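Local coordinates for outer membrane protein Omp121 (Bacteroides thetaiotaomicron, PDB 5FQ8) that probably takes up nutrients across the outer membrane as a TonB-dependent receptor, a large beta barrel enclosing a plug domain, at residues 560-565 with 591-596; 527-532 with 541-546; 191-196 with 842-847. All coordinates share one frame; numbering follows the deposited sequence.

Contact 1. Residues 560-565 with 591-596; sequences FYPGIT and WGKTGN
Tyr-561 lies against Gly-595, and Pro-562 to Ile-564 run beside Trp-591 to Lys-593, where two antiparallel strands of the TonB-dependent receptor barrel meet. The short segments make an angle of 152°.

Backbone bonds hold one end. Ile-564 and Trp-591 form a hydrogen-bonded pair: Ile-564 N gives to Trp-591 O at 2.8 Å, and Trp-591 N gives to Ile-564 O at 3.0 Å. Next along comes the non-hydrogen-bonded pair of Gly-563 and Gly-592, then one more bond, Lys-593 N to Pro-562 O at 2.7 Å. Proline has no N-H, which rules out the return bond from its nitrogen.

Past Pro-562 the aromatic contact takes over. CG of Tyr-561 sits between the backbone N and the carbonyl carbon (chi1 43°), and the ring is thereby laid over the opposing backbone. Gly-595 N and Thr-594 C lie over one face of the ring, offset toward its rim. Lys-593 O is at its edge, 3.3 Å from Tyr-561 CD2. Gly-595 CA makes a CH-pi contact, 4.1 Å from the ring centroid of Tyr-561. The hydroxyl of Tyr-561 is hydrogen-bonded to Asp-547. An alanine at Tyr-561 would take away the ring and hydroxyl, and is likely to leave the backbone at Gly-595 uncovered and Asp-547 without this partner.

The two faces differ. On the inner one, Thr-594 OG1 bonds to Ala-147 O of the plug. On the other, Trp-591 and Ile-564 lie on the surface and may face lipid. Pro-562 and Lys-593 run side by side there, pointing the same way, with Pro-562 CD 4.0 Å from Lys-593 CD. Ile-564 CG2 rests 4.4 Å from Trp-591 CB.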
ATOM      1  N   PHE B 560      40.506 -11.217  14.830  1.00 32.99           N
ATOM      2  CA  PHE B 560      41.063 -11.199  16.172  1.00 33.39           C
ATOM      3  C   PHE B 560      41.635  -9.826  16.468  1.00 33.29           C
ATOM      4  O   PHE B 560      42.323  -9.245  15.631  1.00 33.34           O
ATOM      5  CB  PHE B 560      42.147 -12.257  16.300  1.00 34.24           C
ATOM      6  CG  PHE B 560      43.022 -12.099  17.505  1.00 34.78           C
ATOM      7  CD1 PHE B 560      42.682 -12.688  18.702  1.00 34.98           C
ATOM      8  CD2 PHE B 560      44.200 -11.389  17.431  1.00 35.13           C
ATOM      9  CE1 PHE B 560      43.483 -12.551  19.789  1.00 35.50           C
ATOM     10  CE2 PHE B 560      45.005 -11.253  18.519  1.00 35.66           C
ATOM     11  CZ  PHE B 560      44.651 -11.833  19.698  1.00 35.85           C
ATOM     12  N   TYR B 561      41.377  -9.318  17.667  1.00 33.18           N
ATOM     13  CA  TYR B 561      41.917  -8.020  18.059  1.00 33.14           C
ATOM     14  C   TYR B 561      42.366  -7.982  19.516  1.00 33.57           C
ATOM     15  O   TYR B 561      41.561  -8.201  20.428  1.00 33.40           O
ATOM     16  CB  TYR B 561      40.903  -6.905  17.806  1.00 32.34           C
ATOM     17  CG  TYR B 561      39.471  -7.192  18.195  1.00 31.83           C
ATOM     18  CD1 TYR B 561      38.678  -8.013  17.420  1.00 31.59           C
ATOM     19  CD2 TYR B 561      38.898  -6.605  19.306  1.00 31.61           C
ATOM     20  CE1 TYR B 561      37.380  -8.268  17.745  1.00 31.17           C
ATOM     21  CE2 TYR B 561      37.587  -6.853  19.634  1.00 31.19           C
ATOM     22  CZ  TYR B 561      36.836  -7.688  18.838  1.00 30.97           C
ATOM     23  OH  TYR B 561      35.532  -7.960  19.122  1.00 30.58           O
ATOM     24  N   PRO B 562      43.634  -7.691  19.773  1.00 34.15           N
ATOM     25  CA  PRO B 562      44.117  -7.636  21.151  1.00 34.62           C
ATOM     26  C   PRO B 562      44.286  -6.225  21.658  1.00 34.44           C
ATOM     27  O   PRO B 562      44.093  -5.257  20.923  1.00 33.97           O
ATOM     28  CB  PRO B 562      45.468  -8.340  21.059  1.00 35.48           C
ATOM     29  CG  PRO B 562      45.929  -8.089  19.639  1.00 35.41           C
ATOM     30  CD  PRO B 562      44.750  -7.624  18.823  1.00 34.54           C
ATOM     31  N   GLY B 563      44.667  -6.108  22.923  1.00 34.86           N
ATOM     32  CA  GLY B 563      44.905  -4.811  23.529  1.00 38.74           C
ATOM     33  C   GLY B 563      45.713  -4.928  24.801  1.00 42.69           C
ATOM     34  O   GLY B 563      45.837  -6.004  25.387  1.00 48.10           O
ATOM     35  N   ILE B 564      46.262  -3.799  25.226  1.00 35.66           N
ATOM     36  CA  ILE B 564      47.024  -3.731  26.465  1.00 36.36           C
ATOM     37  C   ILE B 564      46.868  -2.332  27.037  1.00 36.13           C
ATOM     38  O   ILE B 564      46.908  -1.345  26.302  1.00 35.77           O
ATOM     39  CB  ILE B 564      48.500  -4.103  26.222  1.00 37.19           C
ATOM     40  CG1 ILE B 564      49.260  -4.164  27.538  1.00 37.97           C
ATOM     41  CG2 ILE B 564      49.154  -3.130  25.270  1.00 37.12           C
ATOM     42  CD1 ILE B 564      50.697  -4.612  27.405  1.00 38.88           C
ATOM     43  N   THR B 565      46.631  -2.250  28.342  1.00 36.33           N
ATOM     44  CA  THR B 565      46.528  -0.974  29.029  1.00 36.23           C
ATOM     45  C   THR B 565      47.315  -1.027  30.329  1.00 41.91           C
ATOM     46  O   THR B 565      47.483  -2.085  30.936  1.00 37.51           O
ATOM     47  CB  THR B 565      45.085  -0.585  29.347  1.00 35.50           C
ATOM     48  OG1 THR B 565      44.536  -1.514  30.280  1.00 35.66           O
ATOM     49  CG2 THR B 565      44.251  -0.582  28.115  1.00 34.73           C
ATOM     50  N   TRP B 591      47.441   0.762  24.220  1.00 35.21           N
ATOM     51  CA  TRP B 591      47.551   0.420  22.811  1.00 35.02           C
ATOM     52  C   TRP B 591      46.713  -0.820  22.582  1.00 34.74           C
ATOM     53  O   TRP B 591      46.820  -1.774  23.349  1.00 40.46           O
ATOM     54  CB  TRP B 591      48.996   0.140  22.398  1.00 35.80           C
ATOM     55  CG  TRP B 591      49.159  -0.264  20.954  1.00 54.40           C
ATOM     56  CD1 TRP B 591      49.577   0.528  19.936  1.00 50.98           C
ATOM     57  CD2 TRP B 591      48.905  -1.560  20.375  1.00 52.50           C
ATOM     58  NE1 TRP B 591      49.603  -0.177  18.760  1.00 48.08           N
ATOM     59  CE2 TRP B 591      49.193  -1.463  19.000  1.00 50.87           C
ATOM     60  CE3 TRP B 591      48.464  -2.791  20.882  1.00 65.46           C
ATOM     61  CZ2 TRP B 591      49.052  -2.549  18.125  1.00 54.45           C
ATOM     62  CZ3 TRP B 591      48.324  -3.869  20.007  1.00 35.75           C
ATOM     63  CH2 TRP B 591      48.618  -3.738  18.650  1.00 35.68           C
ATOM     64  N   GLY B 592      45.916  -0.831  21.526  1.00 34.11           N
ATOM     65  CA  GLY B 592      45.132  -2.019  21.235  1.00 33.87           C
ATOM     66  C   GLY B 592      44.302  -1.838  19.986  1.00 33.19           C
ATOM     67  O   GLY B 592      44.307  -0.780  19.354  1.00 36.52           O
ATOM     68  N   LYS B 593      43.575  -2.896  19.646  1.00 32.98           N
ATOM     69  CA  LYS B 593      42.777  -2.939  18.432  1.00 32.41           C
ATOM     70  C   LYS B 593      41.358  -3.394  18.735  1.00 31.88           C
ATOM     71  O   LYS B 593      41.121  -4.168  19.662  1.00 34.86           O
ATOM     72  CB  LYS B 593      43.404  -3.866  17.391  1.00 33.04           C
ATOM     73  CG  LYS B 593      44.701  -3.343  16.807  1.00 33.22           C
ATOM     74  CD  LYS B 593      45.711  -4.449  16.599  1.00 33.96           C
ATOM     75  CE  LYS B 593      45.424  -5.226  15.339  1.00 33.84           C
ATOM     76  NZ  LYS B 593      46.309  -4.790  14.233  1.00 37.30           N
ATOM     77  N   THR B 594      40.414  -2.893  17.946  1.00 31.23           N
ATOM     78  CA  THR B 594      39.046  -3.391  17.938  1.00 30.73           C
ATOM     79  C   THR B 594      38.654  -3.720  16.507  1.00 30.44           C
ATOM     80  O   THR B 594      38.650  -2.836  15.646  1.00 30.15           O
ATOM     81  CB  THR B 594      38.065  -2.382  18.523  1.00 30.20           C
ATOM     82  OG1 THR B 594      38.406  -2.107  19.883  1.00 30.51           O
ATOM     83  CG2 THR B 594      36.676  -2.952  18.474  1.00 29.75           C
ATOM     84  N   GLY B 595      38.320  -4.982  16.263  1.00 30.54           N
ATOM     85  CA  GLY B 595      37.851  -5.392  14.957  1.00 39.15           C
ATOM     86  C   GLY B 595      36.402  -5.020  14.706  1.00 36.20           C
ATOM     87  O   GLY B 595      35.661  -4.641  15.606  1.00 42.65           O
ATOM     88  N   ASN B 596      35.992  -5.145  13.448  1.00 29.98           N
ATOM     89  CA  ASN B 596      34.632  -4.810  13.068  1.00 28.72           C
ATOM     90  C   ASN B 596      34.273  -5.533  11.783  1.00 28.65           C
ATOM     91  O   ASN B 596      35.140  -5.851  10.970  1.00 28.99           O
ATOM     92  CB  ASN B 596      34.470  -3.309  12.880  1.00 28.32           C
ATOM     93  CG  ASN B 596      33.042  -2.879  12.858  1.00 27.74           C
ATOM     94  OD1 ASN B 596      32.177  -3.537  13.397  1.00 27.63           O
ATOM     95  ND2 ASN B 596      32.787  -1.750  12.241  1.00 27.38           N
TER

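Contact 2. Residues 527-532 with 541-546; sequences FGQFEG and TVTARN
Thr-541, Phe-527 and Phe-530 have the most surface buried where strands 513-534 and 538-549 pair as an antiparallel beta hairpin of the barrel wall. Thr-541 meets the strand opposite with its methyl. Thr-541 CG2 is 3.6 Å from Phe-530 O and 4.0 Å from Gln-529 CG. Thr-541 OG1 stays 3.9 Å from Glu-531 OE1.

Phe-527 pairs with Arg-545, and their CB atoms are 3.7 Å apart. The extended arginine carries its guanidinium past the phenylalanine, whose CD1 lies over one face of it. Arg-545 goes on to a salt bridge with Asp-547 and a hydrogen bond to Asn-481.

Phe-530 belongs to the surface face, with Val-542 and Ala-544. Its CG is anti to the backbone N (chi1 -176°), and the ring leads away from the neighbouring strand. Contact is left to Phe-530 CB, 4.3 Å from Val-542 CB. The backbones bind twice here: Phe-530 N to Val-542 O at 2.7 Å, and Val-542 N to Phe-530 O at 2.8 Å. Gly-528 and Ala-544 form the second such pair.

The cohesion therefore comes chiefly from backbone bonds, with a mixed, partly charged face turned to the plug and an apolar face to the surroundings.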
ATOM      1  N   PHE B 527      36.424 -14.290  24.325  1.00 33.87           N
ATOM      2  CA  PHE B 527      37.291 -13.207  24.766  1.00 33.95           C
ATOM      3  C   PHE B 527      37.914 -13.520  26.117  1.00 38.29           C
ATOM      4  O   PHE B 527      37.404 -14.325  26.895  1.00 34.91           O
ATOM      5  CB  PHE B 527      36.546 -11.872  24.836  1.00 33.25           C
ATOM      6  CG  PHE B 527      35.356 -11.893  25.740  1.00 33.02           C
ATOM      7  CD1 PHE B 527      34.117 -12.291  25.269  1.00 32.59           C
ATOM      8  CD2 PHE B 527      35.466 -11.503  27.050  1.00 35.62           C
ATOM      9  CE1 PHE B 527      33.014 -12.305  26.086  1.00 32.42           C
ATOM     10  CE2 PHE B 527      34.365 -11.518  27.870  1.00 33.11           C
ATOM     11  CZ  PHE B 527      33.133 -11.922  27.380  1.00 32.68           C
ATOM     12  N   GLY B 528      39.030 -12.853  26.378  1.00 39.25           N
ATOM     13  CA  GLY B 528      39.708 -12.955  27.658  1.00 40.57           C
ATOM     14  C   GLY B 528      40.308 -11.622  28.056  1.00 42.39           C
ATOM     15  O   GLY B 528      40.711 -10.819  27.210  1.00 35.26           O
ATOM     16  N   GLN B 529      40.372 -11.393  29.367  1.00 47.51           N
ATOM     17  CA  GLN B 529      40.819 -10.111  29.910  1.00 39.86           C
ATOM     18  C   GLN B 529      41.617 -10.362  31.181  1.00 40.37           C
ATOM     19  O   GLN B 529      41.048 -10.735  32.206  1.00 42.26           O
ATOM     20  CB  GLN B 529      39.626  -9.200  30.178  1.00 37.27           C
ATOM     21  CG  GLN B 529      39.983  -7.848  30.681  1.00 35.98           C
ATOM     22  CD  GLN B 529      38.826  -6.895  30.572  1.00 38.59           C
ATOM     23  OE1 GLN B 529      38.004  -7.021  29.678  1.00 38.40           O
ATOM     24  NE2 GLN B 529      38.744  -5.946  31.492  1.00 42.74           N
ATOM     25  N   PHE B 530      42.924 -10.146  31.120  1.00 37.22           N
ATOM     26  CA  PHE B 530      43.820 -10.420  32.238  1.00 38.22           C
ATOM     27  C   PHE B 530      44.187  -9.133  32.963  1.00 38.15           C
ATOM     28  O   PHE B 530      44.776  -8.231  32.365  1.00 37.99           O
ATOM     29  CB  PHE B 530      45.087 -11.111  31.749  1.00 41.39           C
ATOM     30  CG  PHE B 530      46.013 -11.520  32.851  1.00 44.24           C
ATOM     31  CD1 PHE B 530      45.663 -12.529  33.725  1.00 45.40           C
ATOM     32  CD2 PHE B 530      47.248 -10.913  32.997  1.00 47.51           C
ATOM     33  CE1 PHE B 530      46.520 -12.923  34.733  1.00 47.12           C
ATOM     34  CE2 PHE B 530      48.111 -11.303  34.000  1.00 49.67           C
ATOM     35  CZ  PHE B 530      47.745 -12.311  34.872  1.00 50.13           C
ATOM     36  N   GLU B 531      43.876  -9.071  34.254  1.00 41.87           N
ATOM     37  CA  GLU B 531      44.168  -7.915  35.096  1.00 46.93           C
ATOM     38  C   GLU B 531      45.290  -8.260  36.065  1.00 50.03           C
ATOM     39  O   GLU B 531      45.117  -9.125  36.932  1.00 40.05           O
ATOM     40  CB  GLU B 531      42.923  -7.483  35.871  1.00 56.74           C
ATOM     41  CG  GLU B 531      43.162  -6.403  36.905  1.00 63.99           C
ATOM     42  CD  GLU B 531      42.465  -5.114  36.548  1.00 71.11           C
ATOM     43  OE1 GLU B 531      41.630  -5.135  35.620  1.00 75.41           O
ATOM     44  OE2 GLU B 531      42.755  -4.084  37.187  1.00 72.46           O
ATOM     45  N   GLY B 532      46.422  -7.581  35.926  1.00 46.52           N
ATOM     46  CA  GLY B 532      47.545  -7.706  36.855  1.00 51.45           C
ATOM     47  C   GLY B 532      47.665  -6.463  37.722  1.00 55.22           C
ATOM     48  O   GLY B 532      47.481  -5.343  37.243  1.00 67.46           O
ATOM     49  N   THR B 541      46.519  -4.554  32.264  1.00 37.94           N
ATOM     50  CA  THR B 541      45.394  -5.276  31.691  1.00 37.34           C
ATOM     51  C   THR B 541      45.704  -5.718  30.271  1.00 40.57           C
ATOM     52  O   THR B 541      46.200  -4.928  29.467  1.00 37.00           O
ATOM     53  CB  THR B 541      44.144  -4.405  31.710  1.00 36.51           C
ATOM     54  OG1 THR B 541      44.073  -3.721  32.961  1.00 36.74           O
ATOM     55  CG2 THR B 541      42.925  -5.257  31.546  1.00 36.06           C
ATOM     56  N   VAL B 542      45.393  -6.970  29.959  1.00 39.82           N
ATOM     57  CA  VAL B 542      45.597  -7.520  28.624  1.00 46.00           C
ATOM     58  C   VAL B 542      44.282  -8.103  28.130  1.00 56.57           C
ATOM     59  O   VAL B 542      43.736  -9.019  28.755  1.00 61.60           O
ATOM     60  CB  VAL B 542      46.698  -8.589  28.623  1.00 47.58           C
ATOM     61  CG1 VAL B 542      46.663  -9.369  27.337  1.00 42.72           C
ATOM     62  CG2 VAL B 542      48.023  -7.930  28.784  1.00 38.54           C
ATOM     63  N   THR B 543      43.779  -7.588  27.008  1.00 47.41           N
ATOM     64  CA  THR B 543      42.507  -8.015  26.445  1.00 54.15           C
ATOM     65  C   THR B 543      42.713  -8.692  25.101  1.00 35.05           C
ATOM     66  O   THR B 543      43.588  -8.313  24.327  1.00 35.19           O
ATOM     67  CB  THR B 543      41.557  -6.850  26.248  1.00 34.30           C
ATOM     68  OG1 THR B 543      42.184  -5.870  25.424  1.00 34.14           O
ATOM     69  CG2 THR B 543      41.183  -6.235  27.561  1.00 34.32           C
ATOM     70  N   ALA B 544      41.873  -9.683  24.820  1.00 37.90           N
ATOM     71  CA  ALA B 544      41.920 -10.416  23.562  1.00 36.18           C
ATOM     72  C   ALA B 544      40.533 -10.938  23.235  1.00 34.27           C
ATOM     73  O   ALA B 544      39.836 -11.448  24.115  1.00 34.31           O
ATOM     74  CB  ALA B 544      42.905 -11.582  23.626  1.00 35.65           C
ATOM     75  N   ARG B 545      40.137 -10.810  21.972  1.00 33.79           N
ATOM     76  CA  ARG B 545      38.830 -11.277  21.545  1.00 33.28           C
ATOM     77  C   ARG B 545      38.892 -11.709  20.096  1.00 33.17           C
ATOM     78  O   ARG B 545      39.462 -11.011  19.260  1.00 33.06           O
ATOM     79  CB  ARG B 545      37.757 -10.203  21.710  1.00 32.54           C
ATOM     80  CG  ARG B 545      36.413 -10.644  21.189  1.00 32.04           C
ATOM     81  CD  ARG B 545      35.274  -9.784  21.687  1.00 31.45           C
ATOM     82  NE  ARG B 545      34.019 -10.249  21.116  1.00 34.85           N
ATOM     83  CZ  ARG B 545      32.820  -9.944  21.584  1.00 30.61           C
ATOM     84  NH1 ARG B 545      32.703  -9.169  22.637  1.00 30.57           N
ATOM     85  NH2 ARG B 545      31.743 -10.425  20.998  1.00 30.29           N
ATOM     86  N   ASN B 546      38.298 -12.856  19.803  1.00 33.23           N
ATOM     87  CA  ASN B 546      38.107 -13.293  18.429  1.00 37.59           C
ATOM     88  C   ASN B 546      36.619 -13.410  18.155  1.00 37.47           C
ATOM     89  O   ASN B 546      35.880 -13.978  18.960  1.00 39.22           O
ATOM     90  CB  ASN B 546      38.808 -14.617  18.147  1.00 33.77           C
ATOM     91  CG  ASN B 546      38.966 -14.874  16.661  1.00 33.72           C
ATOM     92  OD1 ASN B 546      39.989 -14.528  16.066  1.00 33.97           O
ATOM     93  ND2 ASN B 546      37.941 -15.457  16.048  1.00 33.41           N
TER

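Contact 3. Residues 191-196 with 842-847; sequences LPEFQN and NAIQTA
Ile-844 reaches Gln-195 through the turn at its second torsion: chi2 of 65° swings Ile-844 CD1 to 3.6 Å from Gln-195 CA. Gln-195 is bent too, at chi2 (-94°), and its CG comes 4.0 Å from Ala-847 CB. These residues join two loops that lie far apart in sequence, beyond the end of the barrel, probably on the extracellular side.

Two backbone hydrogen bonds link the loops. Gln-195 N gives to Asn-842 O at 2.8 Å. Ile-844 N gives to Glu-193 O at 3.3 Å, a longer bond. Together they bridge the backbones at Phe-194 and Ala-843, though neither loop is a regular strand here.

Asn-842 O also lies in the plane of the Phe-194 ring, at its edge, 3.6 Å from CD1 of Phe-194. The ring and the Asn-842 amide are nearly perpendicular, at 88°. That amide is held from outside, OD1 by Ser-213 and ND2 by Thr-337. Ala-843 O accepts from both N and OG1 of Thr-846, which closes the short 3-10 turn that carries Ile-844.

The Glu-193 chain crosses Ile-844, with Glu-193 CD 3.9 Å from Ile-844 CG2. Its OE1 bonds to a polar side chain of another protein's chain, and apolar side chains of that chain pack on Ile-844 and Ala-847. The side chain of Ala-847 is about 4 Å at nearest from that of Glu-197, seen to bind calcium in a structure of this protein, though that ion is not bound to this chain here.

Backbone bonds and apolar carbons thus make the joint itself, leaving the polar ends of Glu-193 and Asn-842 to hold partners outside it.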
ATOM      1  N   LEU B 191      15.060  33.093  15.799  1.00 25.53           N
ATOM      2  CA  LEU B 191      14.552  33.165  14.447  1.00 25.36           C
ATOM      3  C   LEU B 191      15.497  34.017  13.626  1.00 25.54           C
ATOM      4  O   LEU B 191      16.281  34.788  14.183  1.00 28.87           O
ATOM      5  CB  LEU B 191      13.147  33.771  14.422  1.00 25.46           C
ATOM      6  CG  LEU B 191      12.052  32.965  15.114  1.00 25.31           C
ATOM      7  CD1 LEU B 191      10.797  33.786  15.246  1.00 25.54           C
ATOM      8  CD2 LEU B 191      11.769  31.703  14.349  1.00 24.91           C
ATOM      9  N   PRO B 192      15.483  33.892  12.306  1.00 25.39           N
ATOM     10  CA  PRO B 192      16.403  34.694  11.505  1.00 25.60           C
ATOM     11  C   PRO B 192      16.100  36.170  11.655  1.00 26.01           C
ATOM     12  O   PRO B 192      14.949  36.581  11.800  1.00 36.33           O
ATOM     13  CB  PRO B 192      16.144  34.197  10.083  1.00 25.36           C
ATOM     14  CG  PRO B 192      15.607  32.843  10.265  1.00 24.98           C
ATOM     15  CD  PRO B 192      14.750  32.935  11.464  1.00 25.03           C
ATOM     16  N   GLU B 193      17.146  36.972  11.647  1.00 26.33           N
ATOM     17  CA  GLU B 193      16.951  38.405  11.735  1.00 28.72           C
ATOM     18  C   GLU B 193      16.492  38.923  10.387  1.00 27.06           C
ATOM     19  O   GLU B 193      17.127  38.672   9.364  1.00 26.73           O
ATOM     20  CB  GLU B 193      18.232  39.095  12.175  1.00 27.83           C
ATOM     21  CG  GLU B 193      18.103  40.586  12.272  1.00 29.33           C
ATOM     22  CD  GLU B 193      19.389  41.242  12.626  1.00 28.05           C
ATOM     23  OE1 GLU B 193      20.391  40.528  12.770  1.00 27.93           O
ATOM     24  OE2 GLU B 193      19.392  42.473  12.758  1.00 28.50           O
ATOM     25  N   PHE B 194      15.393  39.648  10.396  1.00 26.98           N
ATOM     26  CA  PHE B 194      14.698  40.042   9.188  1.00 27.01           C
ATOM     27  C   PHE B 194      14.962  41.489   8.845  1.00 27.52           C
ATOM     28  O   PHE B 194      15.326  42.294   9.693  1.00 27.87           O
ATOM     29  CB  PHE B 194      13.195  39.849   9.346  1.00 26.89           C
ATOM     30  CG  PHE B 194      12.806  38.452   9.607  1.00 26.43           C
ATOM     31  CD1 PHE B 194      13.022  37.483   8.650  1.00 26.09           C
ATOM     32  CD2 PHE B 194      12.228  38.094  10.804  1.00 26.38           C
ATOM     33  CE1 PHE B 194      12.676  36.186   8.885  1.00 25.70           C
ATOM     34  CE2 PHE B 194      11.864  36.797  11.035  1.00 25.99           C
ATOM     35  CZ  PHE B 194      12.092  35.839  10.079  1.00 25.64           C
ATOM     36  N   GLN B 195      14.752  41.803   7.581  1.00 32.70           N
ATOM     37  CA  GLN B 195      14.678  43.170   7.118  1.00 36.36           C
ATOM     38  C   GLN B 195      13.246  43.647   7.301  1.00 28.40           C
ATOM     39  O   GLN B 195      12.311  42.910   7.027  1.00 35.56           O
ATOM     40  CB  GLN B 195      15.106  43.232   5.654  1.00 38.88           C
ATOM     41  CG  GLN B 195      14.362  44.248   4.824  1.00 33.76           C
ATOM     42  CD  GLN B 195      13.179  43.663   4.116  1.00 40.67           C
ATOM     43  OE1 GLN B 195      12.174  44.325   3.949  1.00 50.68           O
ATOM     44  NE2 GLN B 195      13.291  42.420   3.691  1.00 38.12           N
ATOM     45  N   ASN B 196      13.066  44.849   7.788  1.00 28.69           N
ATOM     46  CA  ASN B 196      11.731  45.430   7.896  1.00 28.91           C
ATOM     47  C   ASN B 196      11.627  46.712   7.083  1.00 29.43           C
ATOM     48  O   ASN B 196      10.869  47.613   7.430  1.00 29.83           O
ATOM     49  CB  ASN B 196      11.330  45.699   9.353  1.00 29.08           C
ATOM     50  CG  ASN B 196      11.118  44.419  10.159  1.00 28.60           C
ATOM     51  OD1 ASN B 196      10.137  43.704   9.968  1.00 28.32           O
ATOM     52  ND2 ASN B 196      12.013  44.157  11.093  1.00 28.56           N
ATOM     53  N   ASN B 842      13.820  38.391   2.737  1.00 26.40           N
ATOM     54  CA  ASN B 842      13.439  38.674   4.107  1.00 26.44           C
ATOM     55  C   ASN B 842      14.613  38.833   5.052  1.00 26.53           C
ATOM     56  O   ASN B 842      14.456  39.478   6.082  1.00 27.26           O
ATOM     57  CB  ASN B 842      12.522  37.568   4.641  1.00 26.05           C
ATOM     58  CG  ASN B 842      11.120  37.689   4.146  1.00 26.08           C
ATOM     59  OD1 ASN B 842      10.698  38.749   3.717  1.00 26.43           O
ATOM     60  ND2 ASN B 842      10.384  36.598   4.200  1.00 25.75           N
ATOM     61  N   ALA B 843      15.770  38.270   4.742  1.00 27.54           N
ATOM     62  CA  ALA B 843      16.922  38.442   5.611  1.00 28.29           C
ATOM     63  C   ALA B 843      17.429  39.876   5.541  1.00 43.91           C
ATOM     64  O   ALA B 843      17.347  40.536   4.504  1.00 41.53           O
ATOM     65  CB  ALA B 843      18.030  37.471   5.225  1.00 26.72           C
ATOM     66  N   ILE B 844      17.954  40.352   6.665  1.00 27.30           N
ATOM     67  CA  ILE B 844      18.394  41.736   6.763  1.00 27.84           C
ATOM     68  C   ILE B 844      19.539  41.994   5.798  1.00 28.11           C
ATOM     69  O   ILE B 844      19.667  43.087   5.242  1.00 28.49           O
ATOM     70  CB  ILE B 844      18.773  42.063   8.225  1.00 28.02           C
ATOM     71  CG1 ILE B 844      19.108  43.535   8.378  1.00 28.62           C
ATOM     72  CG2 ILE B 844      19.907  41.199   8.712  1.00 27.86           C
ATOM     73  CD1 ILE B 844      17.945  44.435   8.126  1.00 28.84           C
ATOM     74  N   GLN B 845      20.367  40.982   5.558  1.00 27.81           N
ATOM     75  CA  GLN B 845      21.425  41.122   4.573  1.00 28.02           C
ATOM     76  C   GLN B 845      20.907  41.586   3.221  1.00 35.03           C
ATOM     77  O   GLN B 845      21.594  42.345   2.534  1.00 30.14           O
ATOM     78  CB  GLN B 845      22.169  39.804   4.405  1.00 33.67           C
ATOM     79  CG  GLN B 845      23.137  39.496   5.504  1.00 27.74           C
ATOM     80  CD  GLN B 845      22.478  38.865   6.676  1.00 27.41           C
ATOM     81  OE1 GLN B 845      21.277  38.931   6.817  1.00 27.24           O
ATOM     82  NE2 GLN B 845      23.261  38.244   7.531  1.00 27.36           N
ATOM     83  N   THR B 846      19.714  41.157   2.814  1.00 27.85           N
ATOM     84  CA  THR B 846      19.280  41.504   1.471  1.00 27.98           C
ATOM     85  C   THR B 846      18.899  42.967   1.347  1.00 28.49           C
ATOM     86  O   THR B 846      18.633  43.426   0.231  1.00 28.70           O
ATOM     87  CB  THR B 846      18.108  40.626   1.023  1.00 27.56           C
ATOM     88  OG1 THR B 846      16.920  40.997   1.722  1.00 27.54           O
ATOM     89  CG2 THR B 846      18.404  39.164   1.264  1.00 27.08           C
ATOM     90  N   ALA B 847      18.873  43.704   2.445  1.00 28.71           N
ATOM     91  CA  ALA B 847      18.634  45.135   2.377  1.00 29.25           C
ATOM     92  C   ALA B 847      19.909  45.918   2.090  1.00 29.74           C
ATOM     93  O   ALA B 847      19.946  47.115   2.328  1.00 30.24           O
ATOM     94  CB  ALA B 847      17.988  45.605   3.676  1.00 29.32           C
TER

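Overall arrangement
Contacts 1 and 2 are neighbours in the barrel wall, their centres about 9 Å apart. Strands 538-549 and 558-569 join them: Gly-563 N and Thr-565 N probably bond to Thr-543 O and Thr-541 O. Both are partly buried, between an inner face by the plug and an outer one that may meet lipid. Contact 2 is the more regular, with bonds in pairs; contact 1 trades some of them for an aromatic ring. Contact 3 lies on the other side of the chain's centre, about 53 and 60 Å from the others between centres. It is buried, joins loops rather than strands, and borders another protein and a calcium site.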